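Local coordinates for sporozoite surface protein 2 (Plasmodium vivax, PDB 4HQO) that probably acts as an adhesive receptor on the sporozoite surface during gliding motility, through a metal-binding von Willebrand factor A domain and a thrombospondin type 1 domain, at residues Thr103-Ala108 and Gly135-Lys140; Arg142-Ala147 and Arg172-Cys177; Thr223-Thr228 and Cys253-Cys258; His234-Pro239 and Thr247-Glu252. The protein carries 4 engineered substitutions. One frame throughout, in Å; residues are numbered along the deposited sequence.

How the contacts relate
From the N terminus, contact 1 comes first. It closes the loop from Thr103 to Lys140, which holds helix 105-117 and strand 126-133, beside the magnesium ion. Contact 2 follows in series and joins helix 140-152 to helix 168-175. The two touch: Thr106 and Met105 of contact 1 pack on Arg142 and Ala143 of contact 2. Both belong to the von Willebrand factor A domain. Contact 3 lies in the thrombospondin type 1 domain, its centre about 79 Å from that of contact 1. It closes the loop from Thr223 to Cys258. Contact 4, the hairpin of strands 232-237 and 248-255, is nested inside that loop and touches contact 3 through Thr223 and His234.

Contact 1 (Thr103-Ala108 and Gly135-Lys140); sequences TSMTAA and GVPNSK. Engineered in segment 103-108: Ser104 (natural residue Asn). With MG (magnesium ion), chain E.
Thr103 O is gripped by two backbone N-H groups that reach it from opposite faces of its carbonyl plane. One is Asn138 N, across the contact at 3.1 Å. The other is Met105 N, within the same turn. Asn138 answers with its side chain: Thr103 N donates to Asn138 OD1 at 2.8 Å and a nearly straight 164°. This donor sits above the amide carbonyl plane, not on a lone pair. Asn138 CG lies beside its own backbone N (chi1 -72°), which folds the amide back over the Thr103 backbone. The paired bonds fix Thr103 from both its N-H and its C=O.

The Thr103 side chain faces the metal. Its OG1 binds the magnesium ion at 2.2 Å, and three waters and the OG atoms of Ser28 and Ser30 complete the shell. One of these waters also donates to Val136 O at 3.0 Å. A separate water joins Thr103 OG1 to Asn138 OD1, so Asn138 acts as a second-shell residue. This matches the metal-ion-dependent adhesion site (MIDAS) of A domains, where a DxSxS motif and a threonine from another loop share the ion.

The apolar part of the contact is between Met105 and Pro137. Met105 bends at chi3, and its CB, SD and CE all come near Pro137 CB, with Met105 CB at 3.8 Å. Ser104, an engineered residue, bonds through OG to Gly66 O. Helix 105-117 thus starts beside the loop that leads into helix 140-152. Met105 also packs on Phe65 of strand 58-65, Leu131 of strand 126-133 and Phe170 of helix 168-175.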
loop_
_atom_site.group_PDB
_atom_site.type_symbol
_atom_site.label_atom_id
_atom_site.label_comp_id
_atom_site.label_asym_id
_atom_site.label_seq_id
_atom_site.Cartn_x
_atom_site.Cartn_y
_atom_site.Cartn_z
ATOM N N THR A 103 -22.377 9.927 11.104
ATOM C CA THR A 103 -21.259 9.011 10.863
ATOM C C THR A 103 -21.056 8.699 9.376
ATOM O O THR A 103 -21.592 7.717 8.863
ATOM C CB THR A 103 -21.483 7.693 11.627
ATOM O OG1 THR A 103 -21.941 7.985 12.953
ATOM C CG2 THR A 103 -20.196 6.871 11.690
ATOM N N SER A 104 -20.285 9.543 8.694
ATOM C CA SER A 104 -20.034 9.391 7.265
ATOM C C SER A 104 -19.047 8.257 6.946
ATOM O O SER A 104 -17.968 8.484 6.383
ATOM C CB SER A 104 -19.505 10.705 6.699
ATOM O OG SER A 104 -20.499 11.708 6.751
ATOM N N MET A 105 -19.418 7.031 7.292
ATOM C CA MET A 105 -18.471 5.921 7.180
ATOM C C MET A 105 -18.231 5.520 5.720
ATOM O O MET A 105 -17.110 5.213 5.328
ATOM C CB MET A 105 -18.957 4.721 7.996
ATOM C CG MET A 105 -18.034 3.525 7.944
ATOM S SD MET A 105 -18.726 2.085 8.769
ATOM C CE MET A 105 -18.889 2.719 10.437
ATOM N N THR A 106 -19.292 5.530 4.923
ATOM C CA THR A 106 -19.199 5.189 3.505
ATOM C C THR A 106 -18.292 6.193 2.791
ATOM O O THR A 106 -17.452 5.811 1.987
ATOM C CB THR A 106 -20.591 5.183 2.847
ATOM O OG1 THR A 106 -21.384 4.138 3.426
ATOM C CG2 THR A 106 -20.496 4.996 1.312
ATOM N N ALA A 107 -18.452 7.478 3.099
ATOM C CA ALA A 107 -17.621 8.516 2.481
ATOM C C ALA A 107 -16.126 8.380 2.829
ATOM O O ALA A 107 -15.263 8.609 1.983
ATOM C CB ALA A 107 -18.149 9.919 2.830
ATOM N N ALA A 108 -15.819 7.988 4.061
ATOM C CA ALA A 108 -14.420 7.784 4.452
ATOM C C ALA A 108 -13.802 6.613 3.680
ATOM O O ALA A 108 -12.683 6.703 3.171
ATOM C CB ALA A 108 -14.315 7.550 5.955
ATOM N N GLY A 135 -19.511 1.209 14.866
ATOM C CA GLY A 135 -20.272 0.384 13.949
ATOM C C GLY A 135 -21.710 0.820 13.738
ATOM O O GLY A 135 -22.584 -0.021 13.532
ATOM N N VAL A 136 -21.950 2.130 13.791
ATOM C CA VAL A 136 -23.271 2.701 13.508
ATOM C C VAL A 136 -23.157 3.759 12.398
ATOM O O VAL A 136 -23.128 4.961 12.673
ATOM C CB VAL A 136 -23.894 3.342 14.771
ATOM C CG1 VAL A 136 -25.384 3.608 14.548
ATOM C CG2 VAL A 136 -23.707 2.433 15.978
ATOM N N PRO A 137 -23.045 3.310 11.135
ATOM C CA PRO A 137 -22.888 4.264 10.029
ATOM C C PRO A 137 -24.211 4.934 9.658
ATOM O O PRO A 137 -25.283 4.494 10.092
ATOM C CB PRO A 137 -22.400 3.377 8.873
ATOM C CG PRO A 137 -23.023 2.038 9.162
ATOM C CD PRO A 137 -22.973 1.911 10.676
ATOM N N ASN A 138 -24.126 5.996 8.860
ATOM C CA ASN A 138 -25.316 6.666 8.353
ATOM C C ASN A 138 -26.149 5.762 7.454
ATOM O O ASN A 138 -27.362 5.932 7.368
ATOM C CB ASN A 138 -24.950 7.949 7.607
ATOM C CG ASN A 138 -24.497 9.062 8.543
ATOM O OD1 ASN A 138 -24.651 8.970 9.759
ATOM N ND2 ASN A 138 -23.951 10.126 7.970
ATOM N N SER A 139 -25.494 4.821 6.775
ATOM C CA SER A 139 -26.180 3.840 5.932
ATOM C C SER A 139 -25.491 2.486 6.032
ATOM O O SER A 139 -24.357 2.342 5.595
ATOM C CB SER A 139 -26.179 4.277 4.472
ATOM O OG SER A 139 -26.835 3.313 3.674
ATOM N N LYS A 140 -26.168 1.511 6.626
ATOM C CA LYS A 140 -25.581 0.188 6.821
ATOM C C LYS A 140 -25.161 -0.446 5.509
ATOM O O LYS A 140 -24.021 -0.881 5.368
ATOM C CB LYS A 140 -26.540 -0.753 7.559
ATOM C CG LYS A 140 -26.537 -0.561 9.071
ATOM C CD LYS A 140 -27.226 -1.716 9.783
ATOM C CE LYS A 140 -27.238 -1.492 11.291
ATOM N NZ LYS A 140 -27.850 -2.632 12.037
HETATM MG MG MG E . -22.047 7.689 15.131
HETATM O O HOH W 1 -24.940 8.163 12.332
HETATM O O HOH W 2 -23.169 13.055 7.609
HETATM O O HOH W 3 -23.991 6.954 14.686
HETATM O O HOH W 4 -20.705 6.065 14.648
HETATM O O HOH W 5 -23.227 9.396 15.805
#

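Contact 2 (Arg142-Ala147 and Arg172-Cys177); sequences RALEVA and RLIAGC
Two neighbouring helices of the von Willebrand factor A domain, 140-152 and 168-175, meet here through aliphatic side chains. No hydrogen bond crosses between the two segments. Ile174 carries much of the contact. Its CG1 is anti to the backbone N (chi1 -162°), and the extended chain runs on to CD1 at the surface of helix 140-152. Ile174 CG1 rests against Ala147 CB at 3.6 Å. Its end, Ile174 CD1, reaches the backbone at Ala143 O, also at 3.6 Å. Ala143 and Ala147, one helical turn apart, both border this branch, Ala147 the more closely.

Leu144 comes from the other helix and divides its two methyls between two residues. Leu144 CD2 lies 3.7 Å from Ile174 CB and just as near Ile174 CA, so it touches the helix backbone as well as the side chain. Leu144 CD1 meets Leu173 CD2 at 3.7 Å. The Leu144 and Leu173 side chains cross at about a right angle. Leu173 is exposed and marks the outer border, while Ile174 is buried and continues inward onto Val159 of strand 156-161.

Helix 168-175 ends just beyond the contact. Gly176, with phi at 88°, leaves the helix in a Schellman motif. Its N donates to Leu173 O at 3.1 Å, and Cys177 N donates to Arg172 O at 2.9 Å. Cys177 then forms a disulfide with Cys184. Lys151 NZ of helix 140-152 bonds to Ile174 O. Helices packed side by side over a mainly parallel sheet are typical of the Rossmann-like alpha/beta fold of A domains.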
loop_
_atom_site.group_PDB
_atom_site.type_symbol
_atom_site.label_atom_id
_atom_site.label_comp_id
_atom_site.label_asym_id
_atom_site.label_seq_id
_atom_site.Cartn_x
_atom_site.Cartn_y
_atom_site.Cartn_z
ATOM N N ARG A 142 -24.746 0.838 2.467
ATOM C CA ARG A 142 -23.767 1.605 1.701
ATOM C C ARG A 142 -22.349 1.403 2.221
ATOM O O ARG A 142 -21.408 1.335 1.432
ATOM C CB ARG A 142 -24.126 3.095 1.646
ATOM C CG ARG A 142 -25.378 3.386 0.812
ATOM C CD ARG A 142 -25.465 4.848 0.399
ATOM N NE ARG A 142 -24.308 5.258 -0.391
ATOM C CZ ARG A 142 -24.273 6.331 -1.174
ATOM N NH1 ARG A 142 -25.335 7.117 -1.281
ATOM N NH2 ARG A 142 -23.169 6.617 -1.852
ATOM N N ALA A 143 -22.205 1.292 3.540
ATOM C CA ALA A 143 -20.898 1.047 4.141
ATOM C C ALA A 143 -20.406 -0.374 3.857
ATOM O O ALA A 143 -19.232 -0.578 3.544
ATOM C CB ALA A 143 -20.918 1.335 5.660
ATOM N N LEU A 144 -21.299 -1.356 3.954
ATOM C CA LEU A 144 -20.938 -2.738 3.637
ATOM C C LEU A 144 -20.546 -2.878 2.169
ATOM O O LEU A 144 -19.648 -3.642 1.815
ATOM C CB LEU A 144 -22.109 -3.687 3.930
ATOM C CG LEU A 144 -22.516 -3.933 5.386
ATOM C CD1 LEU A 144 -23.703 -4.868 5.448
ATOM C CD2 LEU A 144 -21.358 -4.511 6.181
ATOM N N GLU A 145 -21.238 -2.134 1.318
ATOM C CA GLU A 145 -21.065 -2.235 -0.121
ATOM C C GLU A 145 -19.684 -1.745 -0.538
ATOM O O GLU A 145 -18.991 -2.401 -1.315
ATOM C CB GLU A 145 -22.140 -1.416 -0.834
ATOM C CG GLU A 145 -22.075 -1.490 -2.350
ATOM C CD GLU A 145 -23.022 -0.499 -3.015
ATOM O OE1 GLU A 145 -23.174 0.635 -2.502
ATOM O OE2 GLU A 145 -23.618 -0.853 -4.038
ATOM N N VAL A 146 -19.282 -0.589 -0.024
ATOM C CA VAL A 146 -17.976 -0.050 -0.380
ATOM C C VAL A 146 -16.837 -0.865 0.242
ATOM O O VAL A 146 -15.795 -1.058 -0.387
ATOM C CB VAL A 146 -17.834 1.450 -0.035
ATOM C CG1 VAL A 146 -18.002 1.681 1.453
ATOM C CG2 VAL A 146 -16.483 1.970 -0.499
ATOM N N ALA A 147 -17.036 -1.354 1.463
ATOM C CA ALA A 147 -16.035 -2.210 2.103
ATOM C C ALA A 147 -15.823 -3.451 1.246
ATOM O O ALA A 147 -14.698 -3.888 1.029
ATOM C CB ALA A 147 -16.482 -2.614 3.475
ATOM N N ARG A 172 -18.461 -6.835 13.082
ATOM C CA ARG A 172 -18.039 -8.161 12.661
ATOM C C ARG A 172 -18.469 -8.412 11.222
ATOM O O ARG A 172 -17.748 -9.039 10.444
ATOM C CB ARG A 172 -18.632 -9.243 13.572
ATOM C CG ARG A 172 -18.006 -9.325 14.961
ATOM C CD ARG A 172 -18.611 -10.459 15.783
ATOM N NE ARG A 172 -17.741 -11.634 15.813
ATOM C CZ ARG A 172 -17.949 -12.747 15.116
ATOM N NH1 ARG A 172 -19.011 -12.858 14.329
ATOM N NH2 ARG A 172 -17.094 -13.756 15.212
ATOM N N LEU A 173 -19.649 -7.917 10.871
ATOM C CA LEU A 173 -20.173 -8.113 9.529
ATOM C C LEU A 173 -19.292 -7.392 8.512
ATOM O O LEU A 173 -18.844 -7.987 7.544
ATOM C CB LEU A 173 -21.627 -7.638 9.438
ATOM C CG LEU A 173 -22.344 -7.922 8.123
ATOM C CD1 LEU A 173 -22.361 -9.414 7.836
ATOM C CD2 LEU A 173 -23.762 -7.367 8.183
ATOM N N ILE A 174 -19.009 -6.122 8.747
ATOM C CA ILE A 174 -18.192 -5.376 7.800
ATOM C C ILE A 174 -16.746 -5.897 7.771
ATOM O O ILE A 174 -16.064 -5.793 6.756
ATOM C CB ILE A 174 -18.256 -3.845 8.044
ATOM C CG1 ILE A 174 -17.768 -3.087 6.806
ATOM C CG2 ILE A 174 -17.451 -3.428 9.304
ATOM C CD1 ILE A 174 -18.057 -1.595 6.844
ATOM N N ALA A 175 -16.294 -6.488 8.872
ATOM C CA ALA A 175 -14.938 -7.044 8.932
ATOM C C ALA A 175 -14.849 -8.388 8.207
ATOM O O ALA A 175 -13.765 -8.842 7.842
ATOM C CB ALA A 175 -14.487 -7.196 10.373
ATOM N N GLY A 176 -15.993 -9.024 8.000
ATOM C CA GLY A 176 -16.018 -10.302 7.321
ATOM C C GLY A 176 -15.829 -11.474 8.263
ATOM O O GLY A 176 -15.391 -12.540 7.846
ATOM N N CYS A 177 -16.150 -11.283 9.538
ATOM C CA CYS A 177 -16.095 -12.384 10.494
ATOM C C CYS A 177 -17.210 -13.368 10.167
ATOM O O CYS A 177 -18.292 -12.964 9.754
ATOM C CB CYS A 177 -16.249 -11.870 11.933
ATOM S SG CYS A 177 -14.972 -10.672 12.469
#

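Contact 3 (Thr223-Thr228 and Cys253-Cys258); sequences TACSVT and CEEGEC. With FUC (alpha-L-fucopyranose), chain C.
Cys225 and Cys253 are joined covalently. Their disulfide, SG to SG at 2.0 Å, has a chi3 of 91°, close to the relaxed right angle for a disulfide. The two halves reach it differently. Cys225 SG is anti to its backbone N (chi1 -164°), whereas Cys253 SG stands between its backbone N and carbonyl carbon (chi1 62°). The bond ties a loop without regular structure to strand 248-255.

Van der Waals packing continues from the disulfide along Glu255. The aliphatic part of Glu255 folds over the loop. Glu255 CG lies 3.8 Å from Cys225 CB and 3.5 Å from Val227 O. Further on, Glu255 CB sits 3.7 Å from Thr228 O.

The polar link across the contact is a water. It accepts from Cys225 N at 2.8 Å and donates to Glu255 OE2 at 2.7 Å. No direct hydrogen bond joins the two segments. Ser226 OG instead bonds to Thr233 N, and Glu255 pairs through its backbone with Gly230.

A second covalent modification lies beside the contact. Thr228 OG1 is bonded to C1 of fucose at 1.5 Å, and the glucose of the same glycan touches Val227. O-fucose extended by glucose is a known modification of thrombospondin type 1 repeats. Cys258 forms another disulfide with Cys229, the residue after the glycosylated threonine. The chemistry implies a small, mostly exposed domain end held by covalent cross-links and packing more than by a hydrophobic core.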
loop_
_atom_site.group_PDB
_atom_site.type_symbol
_atom_site.label_atom_id
_atom_site.label_comp_id
_atom_site.label_asym_id
_atom_site.label_seq_id
_atom_site.Cartn_x
_atom_site.Cartn_y
_atom_site.Cartn_z
ATOM N N THR A 223 26.241 -4.657 -39.372
ATOM C CA THR A 223 26.939 -3.725 -40.241
ATOM C C THR A 223 27.735 -4.506 -41.284
ATOM O O THR A 223 27.913 -5.721 -41.161
ATOM C CB THR A 223 27.906 -2.812 -39.449
ATOM O OG1 THR A 223 28.957 -3.601 -38.879
ATOM C CG2 THR A 223 27.166 -2.075 -38.339
ATOM N N ALA A 224 28.203 -3.805 -42.313
ATOM C CA ALA A 224 29.074 -4.412 -43.311
ATOM C C ALA A 224 30.386 -4.813 -42.650
ATOM O O ALA A 224 30.759 -4.256 -41.615
ATOM C CB ALA A 224 29.332 -3.436 -44.447
ATOM N N CYS A 225 31.081 -5.778 -43.244
ATOM C CA CYS A 225 32.371 -6.215 -42.723
ATOM C C CYS A 225 33.362 -5.053 -42.719
ATOM O O CYS A 225 33.320 -4.194 -43.604
ATOM C CB CYS A 225 32.921 -7.384 -43.543
ATOM S SG CYS A 225 34.260 -8.296 -42.733
ATOM N N SER A 226 34.241 -5.027 -41.717
ATOM C CA SER A 226 35.199 -3.930 -41.552
ATOM C C SER A 226 36.193 -3.867 -42.704
ATOM O O SER A 226 36.765 -2.814 -42.983
ATOM C CB SER A 226 35.946 -4.044 -40.216
ATOM O OG SER A 226 36.609 -5.292 -40.095
ATOM N N VAL A 227 36.396 -5.004 -43.360
ATOM C CA VAL A 227 37.268 -5.086 -44.523
ATOM C C VAL A 227 36.464 -5.538 -45.747
ATOM O O VAL A 227 35.406 -6.159 -45.610
ATOM C CB VAL A 227 38.433 -6.065 -44.277
ATOM C CG1 VAL A 227 39.339 -5.547 -43.160
ATOM C CG2 VAL A 227 37.896 -7.443 -43.935
ATOM N N THR A 228 36.962 -5.219 -46.938
ATOM C CA THR A 228 36.283 -5.583 -48.177
ATOM C C THR A 228 36.926 -6.803 -48.825
ATOM O O THR A 228 36.512 -7.248 -49.894
ATOM C CB THR A 228 36.297 -4.430 -49.177
ATOM O OG1 THR A 228 37.650 -4.009 -49.386
ATOM C CG2 THR A 228 35.464 -3.262 -48.652
ATOM N N CYS A 253 33.815 -11.702 -39.527
ATOM C CA CYS A 253 33.236 -11.790 -40.862
ATOM C C CYS A 253 34.336 -11.883 -41.914
ATOM O O CYS A 253 35.415 -11.314 -41.744
ATOM C CB CYS A 253 32.343 -10.578 -41.141
ATOM S SG CYS A 253 33.206 -8.986 -41.125
ATOM N N GLU A 254 34.060 -12.597 -43.001
ATOM C CA GLU A 254 35.042 -12.763 -44.067
ATOM C C GLU A 254 34.506 -12.327 -45.430
ATOM O O GLU A 254 33.362 -12.619 -45.783
ATOM C CB GLU A 254 35.528 -14.213 -44.125
ATOM C CG GLU A 254 36.540 -14.479 -45.229
ATOM C CD GLU A 254 37.257 -15.800 -45.054
ATOM O OE1 GLU A 254 36.803 -16.614 -44.221
ATOM O OE2 GLU A 254 38.279 -16.019 -45.742
ATOM N N GLU A 255 35.346 -11.632 -46.192
ATOM C CA GLU A 255 34.985 -11.191 -47.535
ATOM C C GLU A 255 35.929 -11.758 -48.591
ATOM O O GLU A 255 36.699 -11.023 -49.214
ATOM C CB GLU A 255 34.961 -9.663 -47.612
ATOM C CG GLU A 255 33.801 -9.018 -46.860
ATOM C CD GLU A 255 32.452 -9.299 -47.506
ATOM O OE1 GLU A 255 32.426 -9.802 -48.652
ATOM O OE2 GLU A 255 31.415 -9.011 -46.868
ATOM N N GLY A 256 35.860 -13.068 -48.794
ATOM C CA GLY A 256 36.738 -13.732 -49.737
ATOM C C GLY A 256 38.184 -13.601 -49.307
ATOM O O GLY A 256 38.467 -13.313 -48.143
ATOM N N GLU A 257 39.102 -13.808 -50.244
ATOM C CA GLU A 257 40.524 -13.674 -49.952
ATOM C C GLU A 257 41.113 -12.401 -50.541
ATOM O O GLU A 257 40.601 -11.858 -51.522
ATOM C CB GLU A 257 41.301 -14.898 -50.443
ATOM C CG GLU A 257 41.219 -16.093 -49.509
ATOM C CD GLU A 257 41.967 -17.297 -50.040
ATOM O OE1 GLU A 257 41.997 -17.477 -51.274
ATOM O OE2 GLU A 257 42.529 -18.059 -49.223
ATOM N N CYS A 258 42.191 -11.927 -49.927
ATOM C CA CYS A 258 42.885 -10.737 -50.401
ATOM C C CYS A 258 43.928 -11.092 -51.456
ATOM O O CYS A 258 44.454 -12.203 -51.470
ATOM C CB CYS A 258 43.531 -9.990 -49.231
ATOM S SG CYS A 258 42.432 -8.807 -48.432
HETATM C C1 FUC C . 38.108 -3.113 -50.494
HETATM C C2 FUC C . 39.554 -2.680 -50.276
HETATM C C3 FUC C . 40.499 -3.883 -50.371
HETATM C C4 FUC C . 40.282 -4.662 -51.688
HETATM C C5 FUC C . 38.787 -4.952 -51.920
HETATM C C6 FUC C . 38.493 -5.442 -53.337
HETATM O O2 FUC C . 39.738 -1.984 -49.047
HETATM O O3 FUC C . 41.858 -3.428 -50.365
HETATM O O4 FUC C . 40.824 -3.929 -52.789
HETATM O O5 FUC C . 37.967 -3.777 -51.723
HETATM O O HOH W 6 30.555 -6.662 -45.888
#

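Contact 4 (His234-Pro239 and Thr247-Glu252); sequences HSRSRP and THMVSE
Arg236 and Met249 lie side by side on one face of a two-stranded ribbon, pointing the same way. The Arg236 chain is extended from CG to NE, and Met249 is extended beyond CG, which brings Arg236 NE beside Met249 SD. The two make a weak hydrogen bond at 3.5 Å, with the sulfur at the edge of the guanidinium and in its plane. Arg236 also makes a cation-pi contact with Trp219. His234 shares this face. Its CG stands between the backbone N and the carbonyl carbon (chi1 66°), which places Ser251 O at the ring edge, 3.5 Å from His234 CD2. The ring also stacks with Trp222, and its ND1 bonds to Thr223 O.

The strands form an antiparallel hairpin of the thrombospondin type 1 domain. The axes of strand segments 234-237 and 248-252 come within 4.8 Å. His234 and Ser251 are a hydrogen-bonded pair: His234 N to Ser251 O and Ser251 N to His234 O are both 2.9 Å. Arg236 N adds a bond to Met249 O at 3.0 Å. The tryptophans and arginines of the neighbouring loop and this strand form the layered Trp-Arg stack known from such domains.

The other face carries Ser235, Ser237, His248 and Val250. The His248 ring lies against the two serines. Ser237 OG lies in the ring plane at its edge and bonds to His248 ND1 at 3.1 Å; either could donate. Ser235 OG is 3.4 Å from His248 CE1, in an oblique approach. Nearer the turn, Arg238 N makes a weak hydrogen bond to Thr247 O, while the Arg238 guanidinium forms a salt bridge with Asp6 and a hydrogen bond to Thr246 O.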
loop_
_atom_site.group_PDB
_atom_site.type_symbol
_atom_site.label_atom_id
_atom_site.label_comp_id
_atom_site.label_asym_id
_atom_site.label_seq_id
_atom_site.Cartn_x
_atom_site.Cartn_y
_atom_site.Cartn_z
ATOM N N HIS A 234 32.375 -7.241 -37.863
ATOM C CA HIS A 234 31.221 -6.353 -37.960
ATOM C C HIS A 234 30.389 -6.441 -36.685
ATOM O O HIS A 234 30.570 -7.350 -35.878
ATOM C CB HIS A 234 30.377 -6.643 -39.210
ATOM C CG HIS A 234 29.707 -7.985 -39.208
ATOM N ND1 HIS A 234 28.508 -8.216 -39.847
ATOM C CD2 HIS A 234 30.074 -9.170 -38.662
ATOM C CE1 HIS A 234 28.159 -9.479 -39.686
ATOM N NE2 HIS A 234 29.094 -10.081 -38.972
ATOM N N SER A 235 29.480 -5.490 -36.501
ATOM C CA SER A 235 28.701 -5.442 -35.273
ATOM C C SER A 235 27.218 -5.207 -35.533
ATOM O O SER A 235 26.813 -4.903 -36.653
ATOM C CB SER A 235 29.235 -4.334 -34.361
ATOM O OG SER A 235 28.878 -3.058 -34.863
ATOM N N ARG A 236 26.412 -5.356 -34.488
ATOM C CA ARG A 236 25.032 -4.896 -34.527
ATOM C C ARG A 236 24.633 -4.290 -33.187
ATOM O O ARG A 236 25.079 -4.741 -32.130
ATOM C CB ARG A 236 24.072 -6.012 -34.948
ATOM C CG ARG A 236 24.096 -7.257 -34.088
ATOM C CD ARG A 236 23.034 -8.229 -34.573
ATOM N NE ARG A 236 22.922 -9.418 -33.735
ATOM C CZ ARG A 236 22.006 -10.364 -33.911
ATOM N NH1 ARG A 236 21.126 -10.252 -34.896
ATOM N NH2 ARG A 236 21.968 -11.420 -33.106
ATOM N N SER A 237 23.806 -3.252 -33.239
ATOM C CA SER A 237 23.406 -2.532 -32.036
ATOM C C SER A 237 21.894 -2.540 -31.848
ATOM O O SER A 237 21.151 -3.015 -32.708
ATOM C CB SER A 237 23.920 -1.090 -32.081
ATOM O OG SER A 237 25.335 -1.051 -32.158
ATOM N N ARG A 238 21.447 -2.015 -30.713
ATOM C CA ARG A 238 20.025 -1.887 -30.419
ATOM C C ARG A 238 19.845 -0.953 -29.228
ATOM O O ARG A 238 20.745 -0.832 -28.397
ATOM C CB ARG A 238 19.400 -3.255 -30.120
ATOM C CG ARG A 238 19.972 -3.945 -28.897
ATOM C CD ARG A 238 19.200 -5.208 -28.560
ATOM N NE ARG A 238 19.922 -6.042 -27.602
ATOM C CZ ARG A 238 19.549 -7.267 -27.246
ATOM N NH1 ARG A 238 18.454 -7.805 -27.765
ATOM N NH2 ARG A 238 20.271 -7.955 -26.373
ATOM N N PRO A 239 18.688 -0.278 -29.148
ATOM C CA PRO A 239 18.409 0.585 -27.995
ATOM C C PRO A 239 18.270 -0.224 -26.710
ATOM O O PRO A 239 17.820 -1.368 -26.755
ATOM C CB PRO A 239 17.067 1.230 -28.359
ATOM C CG PRO A 239 16.452 0.302 -29.351
ATOM C CD PRO A 239 17.597 -0.248 -30.137
ATOM N N THR A 247 23.459 -4.135 -25.514
ATOM C CA THR A 247 23.060 -3.271 -26.624
ATOM C C THR A 247 24.040 -3.290 -27.792
ATOM O O THR A 247 23.730 -2.808 -28.883
ATOM C CB THR A 247 22.867 -1.824 -26.157
ATOM O OG1 THR A 247 24.077 -1.352 -25.554
ATOM C CG2 THR A 247 21.748 -1.753 -25.145
ATOM N N HIS A 248 25.228 -3.833 -27.563
ATOM C CA HIS A 248 26.218 -3.935 -28.623
ATOM C C HIS A 248 26.757 -5.354 -28.689
ATOM O O HIS A 248 26.775 -6.072 -27.691
ATOM C CB HIS A 248 27.358 -2.935 -28.416
ATOM C CG HIS A 248 28.252 -2.784 -29.608
ATOM N ND1 HIS A 248 27.869 -2.113 -30.746
ATOM C CD2 HIS A 248 29.515 -3.223 -29.837
ATOM C CE1 HIS A 248 28.857 -2.138 -31.627
ATOM N NE2 HIS A 248 29.865 -2.806 -31.096
ATOM N N MET A 249 27.196 -5.748 -29.876
ATOM C CA MET A 249 27.604 -7.116 -30.130
ATOM C C MET A 249 28.525 -7.130 -31.337
ATOM O O MET A 249 28.179 -6.603 -32.389
ATOM C CB MET A 249 26.365 -7.968 -30.398
ATOM C CG MET A 249 26.646 -9.396 -30.794
ATOM S SD MET A 249 25.112 -10.279 -31.138
ATOM C CE MET A 249 25.744 -11.923 -31.456
ATOM N N VAL A 250 29.706 -7.718 -31.181
ATOM C CA VAL A 250 30.683 -7.759 -32.261
ATOM C C VAL A 250 30.990 -9.202 -32.647
ATOM O O VAL A 250 31.086 -10.077 -31.787
ATOM C CB VAL A 250 31.987 -7.019 -31.874
ATOM C CG1 VAL A 250 32.976 -7.011 -33.035
ATOM C CG2 VAL A 250 31.676 -5.595 -31.441
ATOM N N SER A 251 31.127 -9.448 -33.945
ATOM C CA SER A 251 31.425 -10.784 -34.446
ATOM C C SER A 251 32.371 -10.728 -35.644
ATOM O O SER A 251 32.570 -9.669 -36.239
ATOM C CB SER A 251 30.133 -11.506 -34.827
ATOM O OG SER A 251 30.408 -12.786 -35.361
ATOM N N GLU A 252 32.952 -11.873 -35.990
ATOM C CA GLU A 252 33.882 -11.954 -37.113
ATOM C C GLU A 252 33.142 -12.074 -38.442
ATOM O O GLU A 252 31.987 -12.494 -38.483
ATOM C CB GLU A 252 34.832 -13.142 -36.939
ATOM C CG GLU A 252 35.710 -13.057 -35.698
ATOM C CD GLU A 252 36.542 -14.308 -35.485
ATOM O OE1 GLU A 252 37.222 -14.402 -34.439
ATOM O OE2 GLU A 252 36.514 -15.197 -36.361
#